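Local coordinates for ochratoxinase (Aspergillus niger, PDB 4C65), which hydrolyses ochratoxin A to ochratoxin alpha and L-phenylalanine, acting as a zinc-dependent carboxypeptidase of the amidohydrolase superfamily that works as a homooctamer, at residues 5-10 against 27-32; 13-18 against 381-386; 56-61 against 391-396. All blocks are in the same frame, centred on the assembly; numbering follows the deposited sequence.

Overall arrangement
All three contacts lie on the same side of the subunit, away from the zinc site, in a region consistent with the smaller beta-sandwich domain of this amidohydrolase. Contact 1 is a regular antiparallel hairpin, rich in backbone bonds and buried along most of its length, with charged residues at its open end. Contact 2, also buried and with no exposed residue among those touching, has a single backbone bond and a leucine pair, and ties the tail of strand 7-15 to a late loop. Contact 3 is a short antiparallel pairing beside a corner, mostly buried but exposed at Pro59 and the glutamates. The three share a core: Leu383 touches both Leu28 and Val391, and Leu61 packs on Ile10 and Leu28.

Contact 1 of 3, residues 5-10 against 27-32; sequences AKVTII and ALVISD
Asp32 holds Lys6 at two points: its backbone N gives a hydrogen bond of 2.8 Å to Lys6 O, while its carboxylate OD1 accepts one from Lys6 N at 2.9 Å. The second bond is nearly straight at the hydrogen (170°), but the donor stands above the carboxylate plane rather than within it. With chi1 at -68°, the carboxylate is turned back toward Lys6 N, and Asp32 grips both the N and the O of Lys6. The other carboxylate oxygen, OD2, rests against the methyl of Ala5.

Further along, the backbones of 5-10 and 27-32 run antiparallel, with Thr8-Ile30 and Ile10-Leu28 as hydrogen-bonded pairs. Ile9-Val29 between them and Val7-Ser31 on the Lys6 side of Thr8 are the non-hydrogen-bonded pairs, and Val7 CA and Ile30 O come within 3.1 Å in a CA-H...O contact. On the face with Thr8 and Ile30, Ile10 lies side by side with Leu28, and its CD1 reaches the CD1 of Ile30 at 3.9 Å. On the reverse face, the CG1 methyls of Val7 and Val29 meet at 3.9 Å, and both valines pack on Tyr48 of helix 46-51. Strand 54-58 continues the sheet beyond 7-10, and strand 34-38 beyond 27-31. The pairing is that of an antiparallel beta hairpin, consistent with the smaller beta-sandwich domain of a two-domain amidohydrolase.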
ATOM      1  N   ALA A   5     -39.816  -7.601  42.209  1.00 47.40           N
ATOM      2  CA  ALA A   5     -40.175  -7.634  40.789  1.00 42.61           C
ATOM      3  C   ALA A   5     -41.166  -6.542  40.470  1.00 39.85           C
ATOM      4  O   ALA A   5     -42.036  -6.231  41.275  1.00 40.92           O
ATOM      5  CB  ALA A   5     -40.788  -8.966  40.459  1.00 41.59           C
ATOM      6  N   LYS A   6     -41.006  -5.939  39.308  1.00 36.76           N
ATOM      7  CA  LYS A   6     -41.918  -4.912  38.857  1.00 35.09           C
ATOM      8  C   LYS A   6     -43.052  -5.528  38.051  1.00 32.09           C
ATOM      9  O   LYS A   6     -42.850  -6.117  37.003  1.00 29.54           O
ATOM     10  CB  LYS A   6     -41.177  -3.847  38.050  1.00 35.21           C
ATOM     11  CG  LYS A   6     -42.045  -2.653  37.715  1.00 35.62           C
ATOM     12  CD  LYS A   6     -41.250  -1.480  37.168  1.00 36.43           C
ATOM     13  CE  LYS A   6     -42.201  -0.472  36.475  1.00 35.97           C
ATOM     14  NZ  LYS A   6     -41.637   0.263  35.305  1.00 34.89           N
ATOM     15  N   VAL A   7     -44.264  -5.362  38.557  1.00 31.70           N
ATOM     16  CA  VAL A   7     -45.422  -6.028  38.015  1.00 29.96           C
ATOM     17  C   VAL A   7     -46.404  -5.027  37.425  1.00 28.63           C
ATOM     18  O   VAL A   7     -46.756  -4.045  38.070  1.00 29.78           O
ATOM     19  CB  VAL A   7     -46.091  -6.875  39.120  1.00 31.55           C
ATOM     20  CG1 VAL A   7     -47.409  -7.480  38.642  1.00 31.01           C
ATOM     21  CG2 VAL A   7     -45.130  -7.961  39.569  1.00 32.46           C
ATOM     22  N   THR A   8     -46.873  -5.306  36.205  1.00 26.46           N
ATOM     23  CA  THR A   8     -47.872  -4.479  35.526  1.00 25.46           C
ATOM     24  C   THR A   8     -49.027  -5.356  35.042  1.00 24.75           C
ATOM     25  O   THR A   8     -48.805  -6.396  34.431  1.00 23.84           O
ATOM     26  CB  THR A   8     -47.276  -3.763  34.307  1.00 24.14           C
ATOM     27  OG1 THR A   8     -46.105  -3.056  34.693  1.00 24.47           O
ATOM     28  CG2 THR A   8     -48.272  -2.798  33.704  1.00 24.05           C
ATOM     29  N   ILE A   9     -50.259  -4.949  35.350  1.00 25.30           N
ATOM     30  CA  ILE A   9     -51.442  -5.641  34.849  1.00 24.63           C
ATOM     31  C   ILE A   9     -52.074  -4.806  33.767  1.00 23.60           C
ATOM     32  O   ILE A   9     -52.317  -3.619  33.956  1.00 23.91           O
ATOM     33  CB  ILE A   9     -52.487  -5.921  35.946  1.00 26.29           C
ATOM     34  CG1 ILE A   9     -51.818  -6.662  37.109  1.00 27.39           C
ATOM     35  CG2 ILE A   9     -53.624  -6.762  35.381  1.00 25.89           C
ATOM     36  CD1 ILE A   9     -52.741  -7.025  38.241  1.00 29.06           C
ATOM     37  N   ILE A  10     -52.308  -5.435  32.619  1.00 22.43           N
ATOM     38  CA  ILE A  10     -52.979  -4.784  31.507  1.00 22.10           C
ATOM     39  C   ILE A  10     -54.263  -5.539  31.186  1.00 22.07           C
ATOM     40  O   ILE A  10     -54.219  -6.724  30.877  1.00 21.31           O
ATOM     41  CB  ILE A  10     -52.104  -4.788  30.241  1.00 20.97           C
ATOM     42  CG1 ILE A  10     -50.743  -4.166  30.528  1.00 21.00           C
ATOM     43  CG2 ILE A  10     -52.814  -4.055  29.107  1.00 20.83           C
ATOM     44  CD1 ILE A  10     -49.676  -4.597  29.544  1.00 20.01           C
ATOM     45  N   ALA A  27     -56.561 -10.361  30.270  1.00 22.90           N
ATOM     46  CA  ALA A  27     -55.566  -9.632  31.001  1.00 22.63           C
ATOM     47  C   ALA A  27     -54.207 -10.219  30.729  1.00 21.76           C
ATOM     48  O   ALA A  27     -54.068 -11.411  30.459  1.00 21.83           O
ATOM     49  CB  ALA A  27     -55.867  -9.665  32.479  1.00 23.85           C
ATOM     50  N   LEU A  28     -53.208  -9.362  30.819  1.00 21.15           N
ATOM     51  CA  LEU A  28     -51.831  -9.764  30.691  1.00 20.83           C
ATOM     52  C   LEU A  28     -51.042  -9.187  31.850  1.00 21.40           C
ATOM     53  O   LEU A  28     -51.201  -8.005  32.189  1.00 22.02           O
ATOM     54  CB  LEU A  28     -51.265  -9.266  29.363  1.00 19.73           C
ATOM     55  CG  LEU A  28     -49.818  -9.661  29.064  1.00 19.31           C
ATOM     56  CD1 LEU A  28     -49.628  -9.950  27.580  1.00 18.53           C
ATOM     57  CD2 LEU A  28     -48.844  -8.567  29.527  1.00 19.19           C
ATOM     58  N   VAL A  29     -50.187 -10.000  32.449  1.00 21.72           N
ATOM     59  CA  VAL A  29     -49.325  -9.519  33.504  1.00 22.70           C
ATOM     60  C   VAL A  29     -47.873  -9.492  33.021  1.00 22.27           C
ATOM     61  O   VAL A  29     -47.378 -10.473  32.462  1.00 21.80           O
ATOM     62  CB  VAL A  29     -49.421 -10.394  34.752  1.00 24.27           C
ATOM     63  CG1 VAL A  29     -48.482  -9.889  35.828  1.00 25.27           C
ATOM     64  CG2 VAL A  29     -50.854 -10.421  35.270  1.00 25.23           C
ATOM     65  N   ILE A  30     -47.209  -8.364  33.253  1.00 22.25           N
ATOM     66  CA  ILE A  30     -45.781  -8.247  33.011  1.00 22.20           C
ATOM     67  C   ILE A  30     -45.061  -8.284  34.351  1.00 23.39           C
ATOM     68  O   ILE A  30     -45.383  -7.517  35.251  1.00 23.94           O
ATOM     69  CB  ILE A  30     -45.414  -6.919  32.304  1.00 21.43           C
ATOM     70  CG1 ILE A  30     -46.134  -6.817  30.952  1.00 20.64           C
ATOM     71  CG2 ILE A  30     -43.904  -6.822  32.107  1.00 21.45           C
ATOM     72  CD1 ILE A  30     -45.897  -5.505  30.206  1.00 20.00           C
ATOM     73  N   SER A  31     -44.089  -9.183  34.470  1.00 23.76           N
ATOM     74  CA  SER A  31     -43.172  -9.176  35.606  1.00 25.15           C
ATOM     75  C   SER A  31     -41.783  -8.924  35.067  1.00 25.01           C
ATOM     76  O   SER A  31     -41.230  -9.775  34.388  1.00 23.96           O
ATOM     77  CB  SER A  31     -43.223 -10.502  36.363  1.00 26.25           C
ATOM     78  OG  SER A  31     -42.310 -10.486  37.438  1.00 27.80           O
ATOM     79  N   ASP A  32     -41.242  -7.740  35.361  1.00 25.84           N
ATOM     80  CA  ASP A  32     -39.947  -7.311  34.859  1.00 26.30           C
ATOM     81  C   ASP A  32     -39.913  -7.366  33.339  1.00 25.02           C
ATOM     82  O   ASP A  32     -40.637  -6.627  32.706  1.00 24.00           O
ATOM     83  CB  ASP A  32     -38.815  -8.104  35.513  1.00 28.04           C
ATOM     84  CG  ASP A  32     -38.671  -7.774  36.987  1.00 30.55           C
ATOM     85  OD1 ASP A  32     -38.925  -6.612  37.343  1.00 30.99           O
ATOM     86  OD2 ASP A  32     -38.336  -8.667  37.783  1.00 32.50           O
TER

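Contact 2 of 3, residues 13-18 against 381-386; sequences GLLIPG and GQLREG
Pro17 and Leu383 are joined where the chain leaving strand 7-15 meets a loop between helix 358-365 and strand 391-394. Leu383 is the centre of an inverse gamma turn, and the contact joins the end of strand 7-15 and the loop after it to a late loop of the amidohydrolase fold, more than 360 residues away in sequence.

The polar part rests on the carbonyl of Pro17. Leu383 N donates to Pro17 O at 2.8 Å, arriving in the carbonyl plane and on a lone pair, with an angle of 163° at the hydrogen. Gln382 CA approaches the same oxygen at 3.2 Å in a CA-H...O contact, and the CB of Gln382 also lies against it, so one carbonyl is met by two successive residues of the loop. Within the loop, Arg384 N is weakly bonded to Gln382 O, the backbone link that closes the turn around Leu383. A long, weak bond also runs from Arg384 NH1 to Gln382 OE1, which lies in the guanidinium plane at its edge.

The apolar part is led by Leu383 and Leu15, with Leu383 CB also lying on Pro17 CA at 4.0 Å. Leu383 CG is set beside its own backbone N (chi1 -62°), and the branch ending in CD1 carries on over the carbonyl oxygen of Ile16 to Leu15. Pro63 of strand 60-67 adds to the surroundings of Leu383, while Leu15 packs on Leu61 and Ala26. The two leucines meet at an oblique angle: Leu383 CD1 sits over the fork of Leu15, 3.8 Å from CG, with the CD2 of Leu15 at 3.9 Å and its CD1 at 4.1 Å.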
ATOM      1  N   GLY A  13     -59.874  -5.333  26.311  1.00 22.66           N
ATOM      2  CA  GLY A  13     -61.155  -5.684  25.711  1.00 23.80           C
ATOM      3  C   GLY A  13     -61.011  -6.851  24.736  1.00 23.45           C
ATOM      4  O   GLY A  13     -61.805  -7.786  24.736  1.00 24.11           O
ATOM      5  N   LEU A  14     -59.964  -6.792  23.923  1.00 22.61           N
ATOM      6  CA  LEU A  14     -59.603  -7.865  23.005  1.00 22.30           C
ATOM      7  C   LEU A  14     -58.097  -8.104  23.078  1.00 20.93           C
ATOM      8  O   LEU A  14     -57.308  -7.166  22.970  1.00 20.01           O
ATOM      9  CB  LEU A  14     -59.993  -7.466  21.583  1.00 23.00           C
ATOM     10  CG  LEU A  14     -59.732  -8.486  20.479  1.00 23.28           C
ATOM     11  CD1 LEU A  14     -60.705  -9.650  20.580  1.00 24.74           C
ATOM     12  CD2 LEU A  14     -59.833  -7.808  19.122  1.00 23.84           C
ATOM     13  N   LEU A  15     -57.703  -9.365  23.238  1.00 20.81           N
ATOM     14  CA  LEU A  15     -56.292  -9.728  23.282  1.00 19.84           C
ATOM     15  C   LEU A  15     -55.956 -10.661  22.129  1.00 19.77           C
ATOM     16  O   LEU A  15     -56.512 -11.741  22.031  1.00 20.43           O
ATOM     17  CB  LEU A  15     -55.928 -10.363  24.623  1.00 19.85           C
ATOM     18  CG  LEU A  15     -54.430 -10.619  24.869  1.00 19.01           C
ATOM     19  CD1 LEU A  15     -54.059 -10.394  26.321  1.00 19.17           C
ATOM     20  CD2 LEU A  15     -54.004 -12.017  24.441  1.00 19.17           C
ATOM     21  N   ILE A  16     -55.058 -10.197  21.253  1.00 19.21           N
ATOM     22  CA  ILE A  16     -54.616 -10.950  20.096  1.00 19.25           C
ATOM     23  C   ILE A  16     -53.250 -11.541  20.441  1.00 18.42           C
ATOM     24  O   ILE A  16     -52.264 -10.810  20.507  1.00 17.22           O
ATOM     25  CB  ILE A  16     -54.547 -10.045  18.841  1.00 19.37           C
ATOM     26  CG1 ILE A  16     -55.925  -9.423  18.574  1.00 20.51           C
ATOM     27  CG2 ILE A  16     -54.097 -10.848  17.627  1.00 19.70           C
ATOM     28  CD1 ILE A  16     -55.903  -8.172  17.733  1.00 20.38           C
ATOM     29  N   PRO A  17     -53.201 -12.856  20.712  1.00 18.96           N
ATOM     30  CA  PRO A  17     -51.975 -13.425  21.228  1.00 18.66           C
ATOM     31  C   PRO A  17     -50.839 -13.527  20.209  1.00 18.23           C
ATOM     32  O   PRO A  17     -49.677 -13.659  20.596  1.00 17.49           O
ATOM     33  CB  PRO A  17     -52.417 -14.801  21.728  1.00 19.67           C
ATOM     34  CG  PRO A  17     -53.525 -15.167  20.817  1.00 20.67           C
ATOM     35  CD  PRO A  17     -54.250 -13.871  20.572  1.00 20.28           C
ATOM     36  N   GLY A  18     -51.167 -13.495  18.921  1.00 18.94           N
ATOM     37  CA  GLY A  18     -50.148 -13.597  17.869  1.00 18.98           C
ATOM     38  C   GLY A  18     -50.284 -14.883  17.084  1.00 20.86           C
ATOM     39  O   GLY A  18     -50.327 -14.858  15.837  1.00 20.80           O
ATOM     40  N   GLY A 381     -42.678 -12.434  20.212  1.00 16.21           N
ATOM     41  CA  GLY A 381     -43.650 -12.392  19.121  1.00 16.34           C
ATOM     42  C   GLY A 381     -45.007 -13.016  19.435  1.00 17.35           C
ATOM     43  O   GLY A 381     -45.877 -13.057  18.562  1.00 16.83           O
ATOM     44  N   GLN A 382     -45.212 -13.421  20.688  1.00 17.73           N
ATOM     45  CA  GLN A 382     -46.508 -13.870  21.157  1.00 19.03           C
ATOM     46  C   GLN A 382     -46.810 -13.403  22.578  1.00 20.19           C
ATOM     47  O   GLN A 382     -45.897 -13.260  23.401  1.00 19.69           O
ATOM     48  CB  GLN A 382     -46.573 -15.381  21.171  1.00 19.44           C
ATOM     49  CG  GLN A 382     -46.415 -15.998  19.818  1.00 18.78           C
ATOM     50  CD  GLN A 382     -46.512 -17.498  19.913  1.00 19.42           C
ATOM     51  OE1 GLN A 382     -47.509 -18.043  20.330  1.00 19.84           O
ATOM     52  NE2 GLN A 382     -45.466 -18.166  19.469  1.00 19.32           N
ATOM     53  N   LEU A 383     -48.096 -13.146  22.846  1.00 21.56           N
ATOM     54  CA  LEU A 383     -48.547 -12.807  24.186  1.00 22.80           C
ATOM     55  C   LEU A 383     -48.801 -14.130  24.901  1.00 23.97           C
ATOM     56  O   LEU A 383     -49.918 -14.645  24.897  1.00 24.75           O
ATOM     57  CB  LEU A 383     -49.799 -11.906  24.171  1.00 23.52           C
ATOM     58  CG  LEU A 383     -49.679 -10.528  23.511  1.00 23.30           C
ATOM     59  CD1 LEU A 383     -50.898  -9.695  23.860  1.00 24.27           C
ATOM     60  CD2 LEU A 383     -48.406  -9.763  23.896  1.00 22.59           C
ATOM     61  N   ARG A 384     -47.732 -14.660  25.480  1.00 24.38           N
ATOM     62  CA  ARG A 384     -47.707 -15.973  26.116  1.00 26.10           C
ATOM     63  C   ARG A 384     -46.849 -15.934  27.349  1.00 26.01           C
ATOM     64  O   ARG A 384     -45.822 -15.273  27.348  1.00 24.63           O
ATOM     65  CB  ARG A 384     -47.064 -17.017  25.206  1.00 26.85           C
ATOM     66  CG  ARG A 384     -48.126 -17.761  24.475  1.00 28.61           C
ATOM     67  CD  ARG A 384     -47.540 -18.694  23.454  1.00 29.33           C
ATOM     68  NE  ARG A 384     -47.207 -19.969  24.069  1.00 31.55           N
ATOM     69  CZ  ARG A 384     -46.836 -21.035  23.376  1.00 32.81           C
ATOM     70  NH1 ARG A 384     -46.781 -20.986  22.054  1.00 31.94           N
ATOM     71  NH2 ARG A 384     -46.517 -22.156  24.012  1.00 34.13           N
ATOM     72  N   GLU A 385     -47.221 -16.700  28.365  1.00 26.98           N
ATOM     73  CA  GLU A 385     -46.422 -16.770  29.561  1.00 27.47           C
ATOM     74  C   GLU A 385     -44.980 -17.232  29.233  1.00 26.00           C
ATOM     75  O   GLU A 385     -44.760 -18.160  28.454  1.00 24.98           O
ATOM     76  CB  GLU A 385     -47.089 -17.689  30.571  1.00 30.16           C
ATOM     77  CG  GLU A 385     -46.356 -17.739  31.904  1.00 32.39           C
ATOM     78  CD  GLU A 385     -46.817 -18.789  32.913  1.00 35.27           C
ATOM     79  OE1 GLU A 385     -46.888 -19.976  32.545  1.00 37.19           O
ATOM     80  OE2 GLU A 385     -46.967 -18.486  34.116  1.00 37.85           O
ATOM     81  N   GLY A 386     -44.008 -16.540  29.811  1.00 25.20           N
ATOM     82  CA  GLY A 386     -42.595 -16.854  29.616  1.00 24.37           C
ATOM     83  C   GLY A 386     -41.938 -16.161  28.425  1.00 22.76           C
ATOM     84  O   GLY A 386     -40.732 -16.198  28.294  1.00 21.99           O
TER

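Contact 3 of 3, residues 56-61 against 391-396; sequences HRVPVL and VIALEE
Leu61 and Val391 make the closest apolar contact, with Leu61 CD1 3.5 Å from Val391 CG1, and the same methyl reaches Ala393 CB at 4.0 Å. In Leu61, chi1 of -159° together with chi2 of 73° brings CD1 toward strand 391-394. From the other side of the corner, Val58 turns CB and both methyls against Ala393 CB, with CG1 nearest at 3.7 Å; the alanine methyl is thus touched by Val58 and Leu61 from directions roughly at right angles.

Backbone pairing sets these groups in place. Leu394 N donates to Val60 O at 2.8 Å, whereas the return bond from Val60 N to Leu394 O is weak and bent. Just before it the chain turns at Pro59, whose CD lies 3.4 Å from Leu394 O, and Val60 CG2 packs against Glu396 O.

Further out, Ala12 of strand 7-15 backs Leu61, while Thr412 and His413 of strand 411-416 lie against Ala393. Strand 391-394 pairs antiparallel with both 60-67 and 411-416, so this contact links early and late parts of the chain in one mixed beta sheet, consistent with the smaller beta-sandwich domain of metal-dependent amidohydrolases.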
ATOM      1  N   HIS A  56     -53.292  -0.940  33.592  1.00 28.17           N
ATOM      2  CA  HIS A  56     -53.779  -0.252  32.406  1.00 27.40           C
ATOM      3  C   HIS A  56     -55.002  -0.949  31.887  1.00 27.47           C
ATOM      4  O   HIS A  56     -55.121  -2.170  32.029  1.00 27.54           O
ATOM      5  CB  HIS A  56     -52.697  -0.243  31.326  1.00 25.80           C
ATOM      6  CG  HIS A  56     -51.448   0.437  31.762  1.00 25.68           C
ATOM      7  ND1 HIS A  56     -51.256   1.793  31.629  1.00 26.42           N
ATOM      8  CD2 HIS A  56     -50.352  -0.043  32.387  1.00 25.39           C
ATOM      9  CE1 HIS A  56     -50.073   2.114  32.121  1.00 26.59           C
ATOM     10  NE2 HIS A  56     -49.508   1.019  32.592  1.00 26.00           N
ATOM     11  N   ARG A  57     -55.872  -0.188  31.239  1.00 27.66           N
ATOM     12  CA  ARG A  57     -57.046  -0.733  30.594  1.00 27.61           C
ATOM     13  C   ARG A  57     -57.085  -0.244  29.179  1.00 26.35           C
ATOM     14  O   ARG A  57     -57.176   0.940  28.948  1.00 27.40           O
ATOM     15  CB  ARG A  57     -58.296  -0.287  31.364  1.00 30.12           C
ATOM     16  CG  ARG A  57     -58.485  -1.171  32.567  1.00 31.19           C
ATOM     17  CD  ARG A  57     -59.619  -0.768  33.454  1.00 33.67           C
ATOM     18  NE  ARG A  57     -59.413  -1.325  34.801  1.00 34.59           N
ATOM     19  CZ  ARG A  57     -59.706  -2.579  35.144  1.00 35.46           C
ATOM     20  NH1 ARG A  57     -60.241  -3.439  34.267  1.00 34.84           N
ATOM     21  NH2 ARG A  57     -59.473  -2.994  36.380  1.00 36.90           N
ATOM     22  N   VAL A  58     -57.029  -1.163  28.224  1.00 24.56           N
ATOM     23  CA  VAL A  58     -56.954  -0.807  26.819  1.00 23.55           C
ATOM     24  C   VAL A  58     -57.931  -1.641  25.999  1.00 23.35           C
ATOM     25  O   VAL A  58     -58.268  -2.753  26.384  1.00 22.84           O
ATOM     26  CB  VAL A  58     -55.512  -1.017  26.261  1.00 22.06           C
ATOM     27  CG1 VAL A  58     -54.512  -0.208  27.067  1.00 22.08           C
ATOM     28  CG2 VAL A  58     -55.119  -2.489  26.264  1.00 21.13           C
ATOM     29  N   PRO A  59     -58.373  -1.107  24.854  1.00 23.52           N
ATOM     30  CA  PRO A  59     -59.336  -1.855  24.036  1.00 24.02           C
ATOM     31  C   PRO A  59     -58.730  -3.081  23.387  1.00 22.61           C
ATOM     32  O   PRO A  59     -59.362  -4.127  23.363  1.00 23.00           O
ATOM     33  CB  PRO A  59     -59.771  -0.848  22.957  1.00 24.99           C
ATOM     34  CG  PRO A  59     -59.316   0.491  23.433  1.00 25.29           C
ATOM     35  CD  PRO A  59     -58.139   0.251  24.344  1.00 23.96           C
ATOM     36  N   VAL A  60     -57.506  -2.954  22.878  1.00 21.37           N
ATOM     37  CA  VAL A  60     -56.853  -4.040  22.149  1.00 20.13           C
ATOM     38  C   VAL A  60     -55.401  -4.189  22.565  1.00 18.60           C
ATOM     39  O   VAL A  60     -54.663  -3.208  22.605  1.00 18.19           O
ATOM     40  CB  VAL A  60     -56.912  -3.810  20.617  1.00 20.29           C
ATOM     41  CG1 VAL A  60     -56.193  -4.921  19.869  1.00 19.42           C
ATOM     42  CG2 VAL A  60     -58.362  -3.726  20.161  1.00 21.99           C
ATOM     43  N   LEU A  61     -54.994  -5.431  22.807  1.00 17.61           N
ATOM     44  CA  LEU A  61     -53.620  -5.740  23.141  1.00 16.55           C
ATOM     45  C   LEU A  61     -53.085  -6.842  22.224  1.00 16.27           C
ATOM     46  O   LEU A  61     -53.816  -7.790  21.888  1.00 16.88           O
ATOM     47  CB  LEU A  61     -53.524  -6.196  24.588  1.00 16.57           C
ATOM     48  CG  LEU A  61     -52.166  -6.084  25.255  1.00 15.80           C
ATOM     49  CD1 LEU A  61     -51.809  -4.637  25.571  1.00 15.76           C
ATOM     50  CD2 LEU A  61     -52.143  -6.924  26.532  1.00 16.14           C
ATOM     51  N   VAL A 391     -45.032  -5.626  23.848  1.00 16.50           N
ATOM     52  CA  VAL A 391     -46.493  -5.628  23.879  1.00 17.05           C
ATOM     53  C   VAL A 391     -46.948  -4.270  23.442  1.00 17.35           C
ATOM     54  O   VAL A 391     -46.385  -3.258  23.873  1.00 17.45           O
ATOM     55  CB  VAL A 391     -47.030  -5.932  25.310  1.00 17.89           C
ATOM     56  CG1 VAL A 391     -48.553  -5.992  25.329  1.00 18.71           C
ATOM     57  CG2 VAL A 391     -46.456  -7.232  25.846  1.00 17.79           C
ATOM     58  N   ILE A 392     -47.955  -4.228  22.580  1.00 17.66           N
ATOM     59  CA  ILE A 392     -48.527  -2.944  22.192  1.00 18.22           C
ATOM     60  C   ILE A 392     -50.040  -2.915  22.383  1.00 19.44           C
ATOM     61  O   ILE A 392     -50.719  -3.946  22.274  1.00 19.17           O
ATOM     62  CB  ILE A 392     -48.149  -2.550  20.748  1.00 17.61           C
ATOM     63  CG1 ILE A 392     -48.689  -3.553  19.718  1.00 17.63           C
ATOM     64  CG2 ILE A 392     -46.643  -2.423  20.628  1.00 16.80           C
ATOM     65  CD1 ILE A 392     -48.576  -3.089  18.274  1.00 17.36           C
ATOM     66  N   ALA A 393     -50.545  -1.723  22.664  1.00 20.62           N
ATOM     67  CA  ALA A 393     -51.972  -1.515  22.803  1.00 22.47           C
ATOM     68  C   ALA A 393     -52.469  -0.639  21.684  1.00 23.52           C
ATOM     69  O   ALA A 393     -51.795   0.306  21.274  1.00 22.82           O
ATOM     70  CB  ALA A 393     -52.307  -0.889  24.144  1.00 23.16           C
ATOM     71  N   LEU A 394     -53.671  -0.951  21.224  1.00 25.59           N
ATOM     72  CA  LEU A 394     -54.316  -0.197  20.164  1.00 27.51           C
ATOM     73  C   LEU A 394     -55.660   0.319  20.596  1.00 30.36           C
ATOM     74  O   LEU A 394     -56.319  -0.268  21.465  1.00 31.25           O
ATOM     75  CB  LEU A 394     -54.513  -1.089  18.939  1.00 27.33           C
ATOM     76  CG  LEU A 394     -53.335  -1.237  17.988  1.00 26.28           C
ATOM     77  CD1 LEU A 394     -52.431  -2.329  18.456  1.00 25.23           C
ATOM     78  CD2 LEU A 394     -53.775  -1.534  16.567  1.00 27.06           C
ATOM     79  N   GLU A 395     -56.073   1.417  19.977  1.00 32.98           N
ATOM     80  CA  GLU A 395     -57.373   2.012  20.237  1.00 36.36           C
ATOM     81  C   GLU A 395     -58.485   1.287  19.482  1.00 36.92           C
ATOM     82  O   GLU A 395     -59.603   1.266  19.948  1.00 38.55           O
ATOM     83  CB  GLU A 395     -57.353   3.467  19.824  1.00 39.07           C
ATOM     84  CG  GLU A 395     -58.131   4.442  20.708  1.00 43.23           C
ATOM     85  CD  GLU A 395     -57.770   5.921  20.425  1.00 45.77           C
ATOM     86  OE1 GLU A 395     -56.731   6.171  19.747  1.00 45.56           O
ATOM     87  OE2 GLU A 395     -58.527   6.847  20.860  1.00 48.63           O
ATOM     88  N   GLU A 396     -58.176   0.694  18.329  1.00 36.28           N
ATOM     89  CA  GLU A 396     -59.186  -0.008  17.518  1.00 36.65           C
ATOM     90  C   GLU A 396     -58.741  -1.402  17.132  1.00 33.41           C
ATOM     91  O   GLU A 396     -57.569  -1.734  17.185  1.00 31.04           O
ATOM     92  CB  GLU A 396     -59.550   0.761  16.248  1.00 40.15           C
ATOM     93  CG  GLU A 396     -60.554   1.914  16.517  1.00 45.75           C
ATOM     94  CD  GLU A 396     -60.045   3.326  16.313  1.00 48.97           C
ATOM     95  OE1 GLU A 396     -58.973   3.529  15.681  1.00 51.28           O
ATOM     96  OE2 GLU A 396     -60.788   4.252  16.751  1.00 52.16           O
TER